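Lin1840 protein (Listeria innocua serovar 6a, PDB 4ZO9) probably hydrolyses terminal, non-reducing beta-D-glucosyl residues with release of beta-D-glucose, as a beta-glucosidase of glycosyl hydrolase family 3. Local coordinates at residues 273-278 with 302-307; 234-239 with 265-270; 191-196 with 251-256; 58-63 with 86-91. The protein carries 2 engineered substitutions. All blocks are in the same frame, centred on the assembly; numbering follows the deposited sequence.

Interaction 1 (273-278 with 302-307); sequences AVAEVI and MMTTCY. With BGC (beta-D-glucopyranose), chain C.
Ala275 meets both Thr304 and Cys306, and the apolar part of the contact is built round it. Its CB lies 3.7 Å from CG2 of Thr304, methyl against methyl, while the SG of Cys306 comes within 3.8 Å of Ala275 CA. A side chain as short as alanine's lets the two backbones draw close, with the CA atoms of Ala275 and Cys306 6.4 Å apart. Val274 adds one branch: its CG1, trans to the main-chain nitrogen (chi1 167°), rests on CB of Cys306 at 3.9 Å, whereas CG2 packs against Ser269.

These pieces belong to the TIM-type barrel of the family 3 N-terminal domain. Helix 273-279 follows strand 267-268, and residues 302-307 lead from strand 301-302 into helix 306-316, so the contact joins two successive strand-to-helix connections.

Polar links across it run through water. One molecule accepts from Val274 N at 3.0 Å, an amide in the first turn of its helix, and donates to Thr304 OG1 at 2.6 Å, with a weaker bond to Met302 O. Thr304 OG1 is also bonded to Glu301 OE2. The same carboxylate takes the N-H groups of Cys306 and Tyr307, serving the start of helix 306-316, where the side chain of Thr305 makes no capping bond.

Ligand and subunit contacts flank the packing. The flexible, apolar chain of Met302 bends at its end (chi3 -72°) and sets SD 3.5 Å from C6 of the glucose. Glu276, on the helix, forms a salt bridge with Arg572 of the second subunit.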
# COMPACT_ATOMS: atom_id res chain seq x y z
N ALA A 273 -3.60 -23.49 -6.93
CA ALA A 273 -4.46 -22.34 -6.94
C ALA A 273 -5.97 -22.66 -7.22
O ALA A 273 -6.86 -21.88 -6.80
CB ALA A 273 -3.94 -21.35 -7.95
N VAL A 274 -6.23 -23.78 -7.92
CA VAL A 274 -7.61 -24.20 -8.18
C VAL A 274 -8.31 -24.55 -6.86
O VAL A 274 -9.40 -24.01 -6.57
CB VAL A 274 -7.71 -25.36 -9.21
CG1 VAL A 274 -9.11 -25.98 -9.21
CG2 VAL A 274 -7.32 -24.90 -10.58
N ALA A 275 -7.69 -25.40 -6.05
CA ALA A 275 -8.23 -25.82 -4.73
C ALA A 275 -8.23 -24.64 -3.75
O ALA A 275 -9.10 -24.51 -2.95
CB ALA A 275 -7.41 -26.95 -4.13
N GLU A 276 -7.22 -23.81 -3.84
CA GLU A 276 -7.05 -22.67 -2.89
C GLU A 276 -8.16 -21.64 -2.99
O GLU A 276 -8.33 -20.85 -2.06
CB GLU A 276 -5.67 -22.02 -3.12
CG GLU A 276 -4.55 -22.95 -2.66
CD GLU A 276 -3.15 -22.57 -3.06
OE1 GLU A 276 -2.93 -21.44 -3.54
OE2 GLU A 276 -2.24 -23.39 -2.79
N VAL A 277 -8.97 -21.66 -4.07
CA VAL A 277 -10.08 -20.67 -4.14
C VAL A 277 -11.07 -20.91 -2.99
O VAL A 277 -11.82 -19.96 -2.61
CB VAL A 277 -10.88 -20.65 -5.44
CG1 VAL A 277 -9.98 -20.42 -6.65
CG2 VAL A 277 -11.74 -21.89 -5.57
N ILE A 278 -11.04 -22.14 -2.45
CA ILE A 278 -11.80 -22.49 -1.24
C ILE A 278 -11.26 -21.70 -0.05
O ILE A 278 -12.01 -20.90 0.60
CB ILE A 278 -11.76 -24.00 -1.00
CG1 ILE A 278 -12.48 -24.70 -2.14
CG2 ILE A 278 -12.35 -24.41 0.36
CD1 ILE A 278 -12.00 -26.12 -2.34
N MET A 302 -2.69 -27.64 -11.65
CA MET A 302 -1.38 -28.05 -11.18
C MET A 302 -1.42 -28.68 -9.78
O MET A 302 -1.57 -27.96 -8.77
CB MET A 302 -0.41 -26.88 -11.17
CG MET A 302 1.01 -27.20 -10.71
SD MET A 302 2.08 -25.76 -10.65
CE MET A 302 2.35 -25.42 -12.36
N MET A 303 -1.28 -30.02 -9.74
CA MET A 303 -1.11 -30.80 -8.50
C MET A 303 -2.23 -30.75 -7.43
O MET A 303 -2.01 -31.04 -6.28
CB MET A 303 0.22 -30.46 -7.86
CG MET A 303 1.36 -31.33 -8.33
SD MET A 303 1.11 -33.11 -8.01
CE MET A 303 1.68 -33.25 -6.32
N THR A 304 -3.46 -30.37 -7.82
CA THR A 304 -4.63 -30.63 -6.94
C THR A 304 -5.66 -31.42 -7.73
O THR A 304 -5.48 -31.63 -8.91
CB THR A 304 -5.24 -29.35 -6.32
OG1 THR A 304 -5.32 -28.31 -7.30
CG2 THR A 304 -4.39 -28.87 -5.16
N THR A 305 -6.74 -31.84 -7.09
CA THR A 305 -7.58 -32.85 -7.65
C THR A 305 -9.01 -32.41 -7.86
O THR A 305 -9.89 -33.27 -7.96
CB THR A 305 -7.66 -34.02 -6.68
OG1 THR A 305 -8.12 -33.51 -5.45
CG2 THR A 305 -6.30 -34.61 -6.45
N CYS A 306 -9.28 -31.10 -7.91
CA CYS A 306 -10.68 -30.69 -8.01
C CYS A 306 -11.25 -31.21 -9.30
O CYS A 306 -12.29 -31.84 -9.27
CB CYS A 306 -10.84 -29.17 -7.92
SG CYS A 306 -10.16 -28.62 -6.36
N TYR A 307 -10.53 -30.99 -10.41
CA TYR A 307 -11.01 -31.47 -11.69
C TYR A 307 -11.20 -32.98 -11.77
O TYR A 307 -12.29 -33.48 -12.17
CB TYR A 307 -10.06 -31.06 -12.82
CG TYR A 307 -10.18 -29.60 -13.25
CD1 TYR A 307 -11.13 -28.72 -12.68
CD2 TYR A 307 -9.35 -29.11 -14.24
CE1 TYR A 307 -11.25 -27.39 -13.12
CE2 TYR A 307 -9.46 -27.79 -14.68
CZ TYR A 307 -10.40 -26.93 -14.09
OH TYR A 307 -10.49 -25.66 -14.54
C2 BGC C . 5.34 -21.03 -8.01
C3 BGC C . 5.21 -20.74 -9.51
C4 BGC C . 5.77 -21.93 -10.24
C5 BGC C . 4.73 -23.06 -10.16
C6 BGC C . 5.35 -24.38 -10.61
C1 BGC C . 4.70 -22.42 -7.68
O2 BGC C . 4.73 -20.00 -7.24
O3 BGC C . 5.94 -19.57 -9.87
O4 BGC C . 6.02 -21.58 -11.56
O5 BGC C . 4.10 -23.13 -8.80
O6 BGC C . 6.30 -24.74 -9.61
O HOH W 1 -4.49 -26.15 -8.57

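Interaction 2 (234-239 with 265-270); sequences VMTAFN and GVLISA. Engineered in segment 265-270: Ala270 (natural residue Asp). With BGC (beta-D-glucopyranose), chain C.
Leu267 pushes its CD1 methyl into the hollow between Val234 and Thr236, which lie two residues apart on the same side of the neighbouring strand. A turn at chi2 (57°) swings CD1 back toward that strand, where it touches Val234 CG1 at 4.0 Å and Thr236 CG2 at 3.8 Å. The Leu267 side chain crosses that of Thr236 at about a right angle and also reaches Leu257 of helix 250-260, so branched aliphatic residues make up much of this layer between strand and helix.

On the other face Met235 and Ile268 lie beside each other, Met235 CB against Ile268 CG2 at 3.7 Å. Beyond that ridge the unbranched methionine runs forward past Ala270, an engineered residue, until its CE comes 3.4 Å from O4 of the bound glucose. The Ala270 methyl is a bump under the Phe238 ring: CB makes a CH-pi contact over one face, toward the rim, 3.6 Å from CZ. In the plane of the same ring, O2 of the glucose lies at the edge.

Backbone bonds in parallel register fix these fits, Val234 N to Val266 O, Ile268 N to Val234 O and Thr236 N to Ile268 O, as in adjoining strands of a TIM-type barrel. Past the paired strands Thr236 OG1 takes over, accepting from Ala270 N at 3.1 Å and bonding also to Thr247.

Ala270 CB lies 3.4 Å from Thr236 O, and that buried carbonyl has no polar partner in the model; the chemistry here implies cohesion from backbone bonds and apolar fit, with a threonine hydroxyl extending the pairing toward the sugar.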
# COMPACT_ATOMS: atom_id res chain seq x y z
N VAL A 234 0.03 -19.35 -20.42
CA VAL A 234 -0.09 -18.38 -19.34
C VAL A 234 -0.41 -19.09 -18.05
O VAL A 234 -1.19 -20.03 -18.05
CB VAL A 234 -1.22 -17.34 -19.63
CG1 VAL A 234 -1.41 -16.34 -18.49
CG2 VAL A 234 -0.91 -16.58 -20.92
N MET A 235 0.16 -18.64 -16.95
CA MET A 235 -0.15 -19.24 -15.61
C MET A 235 -0.97 -18.24 -14.74
O MET A 235 -0.70 -17.03 -14.76
CB MET A 235 1.14 -19.71 -14.89
CG MET A 235 0.91 -20.32 -13.52
SD MET A 235 2.41 -20.53 -12.53
CE MET A 235 3.23 -21.81 -13.53
N THR A 236 -1.98 -18.75 -13.99
CA THR A 236 -2.82 -17.89 -13.17
C THR A 236 -2.00 -17.46 -11.96
O THR A 236 -0.96 -18.11 -11.62
CB THR A 236 -4.07 -18.61 -12.66
OG1 THR A 236 -3.69 -19.65 -11.72
CG2 THR A 236 -4.90 -19.23 -13.78
N ALA A 237 -2.48 -16.40 -11.29
CA ALA A 237 -1.90 -15.95 -10.06
C ALA A 237 -2.65 -16.42 -8.77
O ALA A 237 -3.85 -16.69 -8.78
CB ALA A 237 -1.87 -14.42 -10.13
N PHE A 238 -1.92 -16.52 -7.65
CA PHE A 238 -2.44 -16.80 -6.32
C PHE A 238 -3.45 -15.83 -5.70
O PHE A 238 -4.37 -16.29 -4.98
CB PHE A 238 -1.31 -16.97 -5.34
CG PHE A 238 -0.49 -18.21 -5.59
CD1 PHE A 238 -1.06 -19.47 -5.53
CD2 PHE A 238 0.84 -18.11 -5.96
CE1 PHE A 238 -0.30 -20.59 -5.73
CE2 PHE A 238 1.62 -19.25 -6.15
CZ PHE A 238 1.04 -20.47 -6.05
N ASN A 239 -3.23 -14.54 -5.98
CA ASN A 239 -3.98 -13.40 -5.41
C ASN A 239 -5.36 -13.24 -5.98
O ASN A 239 -5.64 -13.67 -7.10
CB ASN A 239 -3.23 -12.08 -5.68
CG ASN A 239 -2.78 -11.93 -7.15
OD1 ASN A 239 -1.86 -12.64 -7.62
ND2 ASN A 239 -3.41 -11.01 -7.87
N GLY A 265 -3.91 -20.25 -26.03
CA GLY A 265 -3.14 -21.39 -25.50
C GLY A 265 -3.68 -21.90 -24.17
O GLY A 265 -4.72 -21.41 -23.66
N VAL A 266 -2.93 -22.85 -23.60
CA VAL A 266 -3.16 -23.46 -22.28
C VAL A 266 -3.03 -22.42 -21.16
O VAL A 266 -2.03 -21.68 -21.07
CB VAL A 266 -2.18 -24.65 -22.04
CG1 VAL A 266 -2.32 -25.20 -20.62
CG2 VAL A 266 -2.47 -25.77 -23.02
N LEU A 267 -4.07 -22.33 -20.35
CA LEU A 267 -4.06 -21.56 -19.09
C LEU A 267 -3.88 -22.64 -18.05
O LEU A 267 -4.74 -23.49 -17.93
CB LEU A 267 -5.35 -20.75 -18.88
CG LEU A 267 -5.50 -19.88 -17.63
CD1 LEU A 267 -4.35 -18.91 -17.56
CD2 LEU A 267 -6.85 -19.18 -17.65
N ILE A 268 -2.73 -22.62 -17.37
CA ILE A 268 -2.36 -23.57 -16.28
C ILE A 268 -2.47 -22.84 -14.98
O ILE A 268 -2.13 -21.65 -14.92
CB ILE A 268 -0.89 -24.09 -16.42
CG1 ILE A 268 -0.62 -25.15 -15.38
CG2 ILE A 268 0.15 -22.95 -16.32
CD1 ILE A 268 0.73 -25.84 -15.51
N SER A 269 -2.92 -23.52 -13.95
CA SER A 269 -3.06 -22.91 -12.64
C SER A 269 -1.72 -22.77 -12.02
O SER A 269 -0.86 -23.56 -12.27
CB SER A 269 -3.95 -23.77 -11.72
OG SER A 269 -3.24 -24.81 -11.07
N ALA A 270 -1.54 -21.77 -11.16
CA ALA A 270 -0.37 -21.85 -10.29
C ALA A 270 -0.59 -23.04 -9.37
O ALA A 270 -1.70 -23.53 -9.20
CB ALA A 270 -0.18 -20.62 -9.46
C2 BGC C . 5.34 -21.03 -8.01
C3 BGC C . 5.21 -20.74 -9.51
C4 BGC C . 5.77 -21.93 -10.24
C5 BGC C . 4.73 -23.06 -10.16
C6 BGC C . 5.35 -24.38 -10.61
C1 BGC C . 4.70 -22.42 -7.68
O2 BGC C . 4.73 -20.00 -7.24
O3 BGC C . 5.94 -19.57 -9.87
O4 BGC C . 6.02 -21.58 -11.56
O5 BGC C . 4.10 -23.13 -8.80
O6 BGC C . 6.30 -24.74 -9.61

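Interaction 3 (191-196 with 251-256); sequences KHFAAY and WLNRDV. With BGC (beta-D-glucopyranose), chain C.
Phe193 directs the edge of its ring at helix 250-260, meeting Leu252 and Asn253. The contact is the strand-on-helix layer of the TIM-type barrel: strand 191-193 and helix 251-256 run at 92° to each other, with a side-chain layer between them. A cis peptide bond precedes both His192 and Ala194.

A chi1 of -152° sends the phenylalanine out toward the helix, and the ring runs past the side chains of Leu252 and Asn253 in the opposite direction, presenting its CD2-CE2 edge to them. Its CE2 lies 3.6 Å from Leu252 O, and CD2 is 3.7 Å from Asn253 OD1. Both oxygens sit in the ring plane, where the slightly positive C-H edge suits them. Asn253 thus meets the ring at its edge, its amide turned 37° from the ring plane. Leu252 adds the apolar part, CD1 reaching Phe193 CE2 at 3.8 Å and touching Ala194 CB more loosely; the small alanine leaves its methyl over one face of the phenylalanine ring.

A water lies 2.9 Å from Phe193 O and 2.7 Å from Asn253 OD1, close enough to donate to either, while Asn253 ND2 bonds to Ala246 O. The helix widens here into a pi-type turn, Val256 N bonding back to Trp251 O.

The two residues before Phe193 face the sugar instead. The His192 ring has Lys191 CG over the centre of one face and Tyr196 CE2 over the centre of the other, and its ND1 bonds to Asp140. Extended beyond CG, Lys191 carries NZ to within 2.9 Å of glucose O4, and the same nitrogen also donates to O3, which His192 NE2 meets at 2.9 Å.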
# COMPACT_ATOMS: atom_id res chain seq x y z
N LYS A 191 3.82 -15.66 -16.48
CA LYS A 191 3.21 -15.79 -15.14
C LYS A 191 3.42 -14.46 -14.39
O LYS A 191 4.22 -13.63 -14.83
CB LYS A 191 3.74 -17.03 -14.39
CG LYS A 191 5.12 -16.90 -13.80
CD LYS A 191 5.77 -18.24 -13.51
CE LYS A 191 6.94 -18.05 -12.57
NZ LYS A 191 7.66 -19.30 -12.31
N HIS A 192 2.69 -14.17 -13.33
CA HIS A 192 1.51 -14.89 -12.83
C HIS A 192 0.30 -14.03 -13.17
O HIS A 192 0.23 -12.91 -12.70
CB HIS A 192 1.61 -15.02 -11.30
CG HIS A 192 2.83 -15.75 -10.85
ND1 HIS A 192 4.05 -15.13 -10.68
CD2 HIS A 192 3.03 -17.06 -10.56
CE1 HIS A 192 4.96 -16.04 -10.34
NE2 HIS A 192 4.35 -17.21 -10.24
N PHE A 193 -0.64 -14.51 -13.99
CA PHE A 193 -1.79 -13.61 -14.43
C PHE A 193 -2.84 -13.44 -13.30
O PHE A 193 -3.51 -14.41 -12.96
CB PHE A 193 -2.48 -14.20 -15.67
CG PHE A 193 -3.14 -13.17 -16.59
CD1 PHE A 193 -2.36 -12.24 -17.27
CD2 PHE A 193 -4.51 -13.13 -16.74
CE1 PHE A 193 -2.93 -11.27 -18.07
CE2 PHE A 193 -5.09 -12.20 -17.55
CZ PHE A 193 -4.30 -11.25 -18.20
N ALA A 194 -3.01 -12.27 -12.68
CA ALA A 194 -2.32 -11.01 -12.92
C ALA A 194 -2.13 -10.22 -11.61
O ALA A 194 -2.90 -10.38 -10.66
CB ALA A 194 -3.12 -10.16 -13.91
N ALA A 195 -1.13 -9.33 -11.62
CA ALA A 195 -0.92 -8.27 -10.59
C ALA A 195 -0.48 -8.79 -9.21
O ALA A 195 -0.69 -8.15 -8.22
CB ALA A 195 -2.17 -7.39 -10.42
N TYR A 196 0.18 -9.93 -9.21
CA TYR A 196 0.58 -10.66 -8.00
C TYR A 196 1.59 -9.86 -7.17
O TYR A 196 1.59 -9.96 -5.92
CB TYR A 196 1.19 -12.07 -8.50
CG TYR A 196 1.76 -13.02 -7.52
CD1 TYR A 196 1.27 -13.17 -6.25
CD2 TYR A 196 2.73 -13.91 -7.91
CE1 TYR A 196 1.79 -14.12 -5.36
CE2 TYR A 196 3.24 -14.86 -7.05
CZ TYR A 196 2.79 -14.94 -5.77
OH TYR A 196 3.31 -15.82 -4.89
N TRP A 251 -14.08 -12.78 -15.70
CA TRP A 251 -13.77 -11.51 -16.39
C TRP A 251 -12.29 -11.44 -16.79
O TRP A 251 -11.93 -11.19 -17.95
CB TRP A 251 -14.14 -10.31 -15.49
CG TRP A 251 -13.62 -9.04 -16.08
CD1 TRP A 251 -14.14 -8.36 -17.16
CD2 TRP A 251 -12.42 -8.35 -15.71
NE1 TRP A 251 -13.35 -7.27 -17.46
CE2 TRP A 251 -12.29 -7.24 -16.57
CE3 TRP A 251 -11.50 -8.52 -14.69
CZ2 TRP A 251 -11.23 -6.34 -16.47
CZ3 TRP A 251 -10.45 -7.62 -14.59
CH2 TRP A 251 -10.33 -6.52 -15.47
N LEU A 252 -11.42 -11.69 -15.83
CA LEU A 252 -9.99 -11.65 -16.07
C LEU A 252 -9.47 -12.56 -17.11
O LEU A 252 -8.64 -12.17 -17.92
CB LEU A 252 -9.21 -11.94 -14.74
CG LEU A 252 -7.69 -11.80 -14.79
CD1 LEU A 252 -7.20 -10.36 -15.03
CD2 LEU A 252 -7.10 -12.33 -13.45
N ASN A 253 -9.84 -13.83 -17.00
CA ASN A 253 -9.25 -14.84 -17.85
C ASN A 253 -10.01 -15.08 -19.15
O ASN A 253 -9.40 -15.53 -20.14
CB ASN A 253 -9.18 -16.19 -17.10
CG ASN A 253 -8.27 -16.16 -15.89
OD1 ASN A 253 -7.28 -15.43 -15.86
ND2 ASN A 253 -8.60 -16.97 -14.87
N ARG A 254 -11.34 -14.92 -19.16
CA ARG A 254 -12.10 -15.10 -20.42
C ARG A 254 -12.15 -13.78 -21.18
O ARG A 254 -11.71 -13.70 -22.32
CB ARG A 254 -13.53 -15.54 -20.17
CG ARG A 254 -13.68 -16.87 -19.57
CD ARG A 254 -13.46 -17.91 -20.66
NE ARG A 254 -13.77 -19.26 -20.14
CZ ARG A 254 -13.55 -20.40 -20.79
NH1 ARG A 254 -13.05 -20.36 -22.00
NH2 ARG A 254 -13.83 -21.56 -20.23
N ASP A 255 -12.66 -12.74 -20.53
CA ASP A 255 -12.88 -11.43 -21.20
C ASP A 255 -11.59 -10.75 -21.58
O ASP A 255 -11.43 -10.33 -22.72
CB ASP A 255 -13.77 -10.50 -20.35
CG ASP A 255 -15.20 -11.03 -20.13
OD1 ASP A 255 -15.63 -12.00 -20.71
OD2 ASP A 255 -15.91 -10.48 -19.32
N VAL A 256 -10.68 -10.59 -20.61
CA VAL A 256 -9.38 -9.91 -20.85
C VAL A 256 -8.35 -10.85 -21.59
O VAL A 256 -7.87 -10.57 -22.67
CB VAL A 256 -8.82 -9.33 -19.53
CG1 VAL A 256 -7.49 -8.62 -19.75
CG2 VAL A 256 -9.80 -8.39 -18.83
C2 BGC C . 5.34 -21.03 -8.01
C3 BGC C . 5.21 -20.74 -9.51
C4 BGC C . 5.77 -21.93 -10.24
C5 BGC C . 4.73 -23.06 -10.16
C6 BGC C . 5.35 -24.38 -10.61
C1 BGC C . 4.70 -22.42 -7.68
O2 BGC C . 4.73 -20.00 -7.24
O3 BGC C . 5.94 -19.57 -9.87
O4 BGC C . 6.02 -21.58 -11.56
O5 BGC C . 4.10 -23.13 -8.80
O6 BGC C . 6.30 -24.74 -9.61
O HOH W 2 -5.35 -16.21 -14.21

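Interaction 4 (58-63 with 86-91); sequences GSVLGS and LVFMAD. With BGC (beta-D-glucopyranose), chain C.
Val60 and Phe88 are neighbours on one face of two paired strands, their side chains running in the same direction. CB of Val60 sits over one face of the phenylalanine ring, toward its rim and 3.7 Å from CD2, a CH-pi contact that suits a compact branched residue next to a broad ring. Ser63 CB comes at the ring's edge, and Leu86 CD1 extends the patch to Val60 CG2.

On the other face Ser59 uses its short hydroxyl to reach its neighbour's backbone. Turned away from its own amide nitrogen (chi1 179°), OG donates to Val87 O at 2.8 Å from well above the carbonyl plane. Val60 N donates to the same Val87 O at 2.9 Å, tilted 19° from that plane, so two donors grip one carbonyl; Ser59 OG is also bonded to Gln24 NE2.

Parallel pairing positions these side chains. Met89 N bonds to Val60 O, and Gly62 N to Met89 O at 2.9 Å. Gly62 has positive phi (72°), comfortable for a residue without a side chain, and lets the chain leave the strand. Just beyond, a water accepts from Ser63 N and donates to Met89 O, carrying on the pairing. Where strand 87-90 ends, Asp91 OD1 takes the proton of glucose O4 at 2.8 Å, and Leu61 CD1 lies 3.8 Å from glucose C6.

Strand 59-61, helix 66-79 and strand 87-90 form a beta-alpha-beta crossover of the TIM-type barrel. Helix 66-79 packs on Leu86 and Phe88, helix 322-338 touches Val87, and strands 23-25 and 133-134 continue the sheet on the two flanks.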
# COMPACT_ATOMS: atom_id res chain seq x y z
N GLY A 58 -2.46 -35.35 -18.04
CA GLY A 58 -2.06 -34.51 -19.14
C GLY A 58 -0.62 -34.10 -19.09
O GLY A 58 0.02 -33.96 -20.12
N SER A 59 -0.08 -33.91 -17.89
CA SER A 59 1.20 -33.27 -17.82
C SER A 59 2.01 -33.64 -16.59
O SER A 59 1.46 -33.93 -15.54
CB SER A 59 0.97 -31.73 -17.92
OG SER A 59 2.16 -31.00 -17.85
N VAL A 60 3.33 -33.57 -16.76
CA VAL A 60 4.31 -33.70 -15.71
C VAL A 60 4.98 -32.39 -15.40
O VAL A 60 5.34 -31.68 -16.31
CB VAL A 60 5.45 -34.63 -16.08
CG1 VAL A 60 6.46 -34.73 -14.93
CG2 VAL A 60 4.90 -36.00 -16.46
N LEU A 61 5.20 -32.13 -14.10
CA LEU A 61 5.78 -30.89 -13.54
C LEU A 61 7.04 -31.20 -12.78
O LEU A 61 6.99 -31.90 -11.81
CB LEU A 61 4.80 -30.31 -12.50
CG LEU A 61 5.28 -29.20 -11.57
CD1 LEU A 61 5.06 -27.85 -12.18
CD2 LEU A 61 4.52 -29.22 -10.26
N GLY A 62 8.14 -30.61 -13.18
CA GLY A 62 9.39 -30.75 -12.44
C GLY A 62 10.04 -32.13 -12.55
O GLY A 62 10.52 -32.67 -11.57
N SER A 63 10.12 -32.69 -13.75
CA SER A 63 10.99 -33.87 -13.99
C SER A 63 12.44 -33.59 -13.48
O SER A 63 12.89 -32.45 -13.53
CB SER A 63 11.05 -34.19 -15.47
OG SER A 63 11.99 -35.26 -15.73
N LEU A 86 2.74 -37.28 -22.73
CA LEU A 86 2.77 -36.24 -21.67
C LEU A 86 3.54 -35.05 -22.13
O LEU A 86 4.52 -35.21 -22.87
CB LEU A 86 3.49 -36.74 -20.43
CG LEU A 86 2.74 -37.87 -19.75
CD1 LEU A 86 3.70 -38.77 -18.99
CD2 LEU A 86 1.65 -37.29 -18.88
N VAL A 87 3.12 -33.87 -21.68
CA VAL A 87 3.94 -32.66 -21.79
C VAL A 87 4.65 -32.44 -20.43
O VAL A 87 4.01 -32.55 -19.36
CB VAL A 87 3.15 -31.42 -22.29
CG1 VAL A 87 1.99 -31.12 -21.38
CG2 VAL A 87 4.07 -30.23 -22.44
N PHE A 88 5.98 -32.25 -20.51
CA PHE A 88 6.87 -31.96 -19.38
C PHE A 88 7.17 -30.48 -19.21
O PHE A 88 7.71 -29.83 -20.13
CB PHE A 88 8.16 -32.70 -19.54
CG PHE A 88 7.99 -34.18 -19.35
CD1 PHE A 88 7.32 -34.95 -20.29
CD2 PHE A 88 8.46 -34.79 -18.23
CE1 PHE A 88 7.14 -36.31 -20.10
CE2 PHE A 88 8.29 -36.16 -18.03
CZ PHE A 88 7.62 -36.90 -18.96
N MET A 89 6.85 -29.97 -18.03
CA MET A 89 7.05 -28.53 -17.72
C MET A 89 8.00 -28.31 -16.54
O MET A 89 8.17 -29.21 -15.67
CB MET A 89 5.70 -27.86 -17.46
CG MET A 89 4.61 -28.19 -18.47
SD MET A 89 3.32 -26.93 -18.43
CE MET A 89 2.12 -27.78 -19.45
N ALA A 90 8.70 -27.17 -16.54
CA ALA A 90 9.60 -26.87 -15.41
C ALA A 90 9.83 -25.38 -15.17
O ALA A 90 9.66 -24.55 -16.04
CB ALA A 90 10.94 -27.54 -15.65
N ASP A 91 10.34 -25.08 -14.00
CA ASP A 91 10.81 -23.75 -13.64
C ASP A 91 12.28 -23.50 -14.10
O ASP A 91 13.22 -23.90 -13.43
CB ASP A 91 10.68 -23.57 -12.12
CG ASP A 91 9.23 -23.50 -11.66
OD1 ASP A 91 8.53 -22.59 -12.12
OD2 ASP A 91 8.78 -24.30 -10.82
C2 BGC C . 5.34 -21.03 -8.01
C3 BGC C . 5.21 -20.74 -9.51
C4 BGC C . 5.77 -21.93 -10.24
C5 BGC C . 4.73 -23.06 -10.16
C6 BGC C . 5.35 -24.38 -10.61
C1 BGC C . 4.70 -22.42 -7.68
O2 BGC C . 4.73 -20.00 -7.24
O3 BGC C . 5.94 -19.57 -9.87
O4 BGC C . 6.02 -21.58 -11.56
O5 BGC C . 4.10 -23.13 -8.80
O6 BGC C . 6.30 -24.74 -9.61
O HOH W 3 9.54 -31.52 -16.29

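Overall arrangement
From the N terminus, interaction 4 comes first, closing a short loop through helix 66-79 and pairing two adjacent barrel strands. Interaction 3 opens next at 191-196; before helix segment 251-256 closes it, 234-239 has opened interaction 2, which 265-270 closes, so the two cross. Backbone bonds from Phe193 to Met235 and Ala237 make their strands neighbours. Interaction 1 follows in series, linking the helix after strand 267-268 to the turn after strand 301-302. Met302 N meets Ser269 OG of interaction 2, while Met302 CE packs on Leu61 of interaction 4. All four tie parts of one barrel together and touch the same glucose.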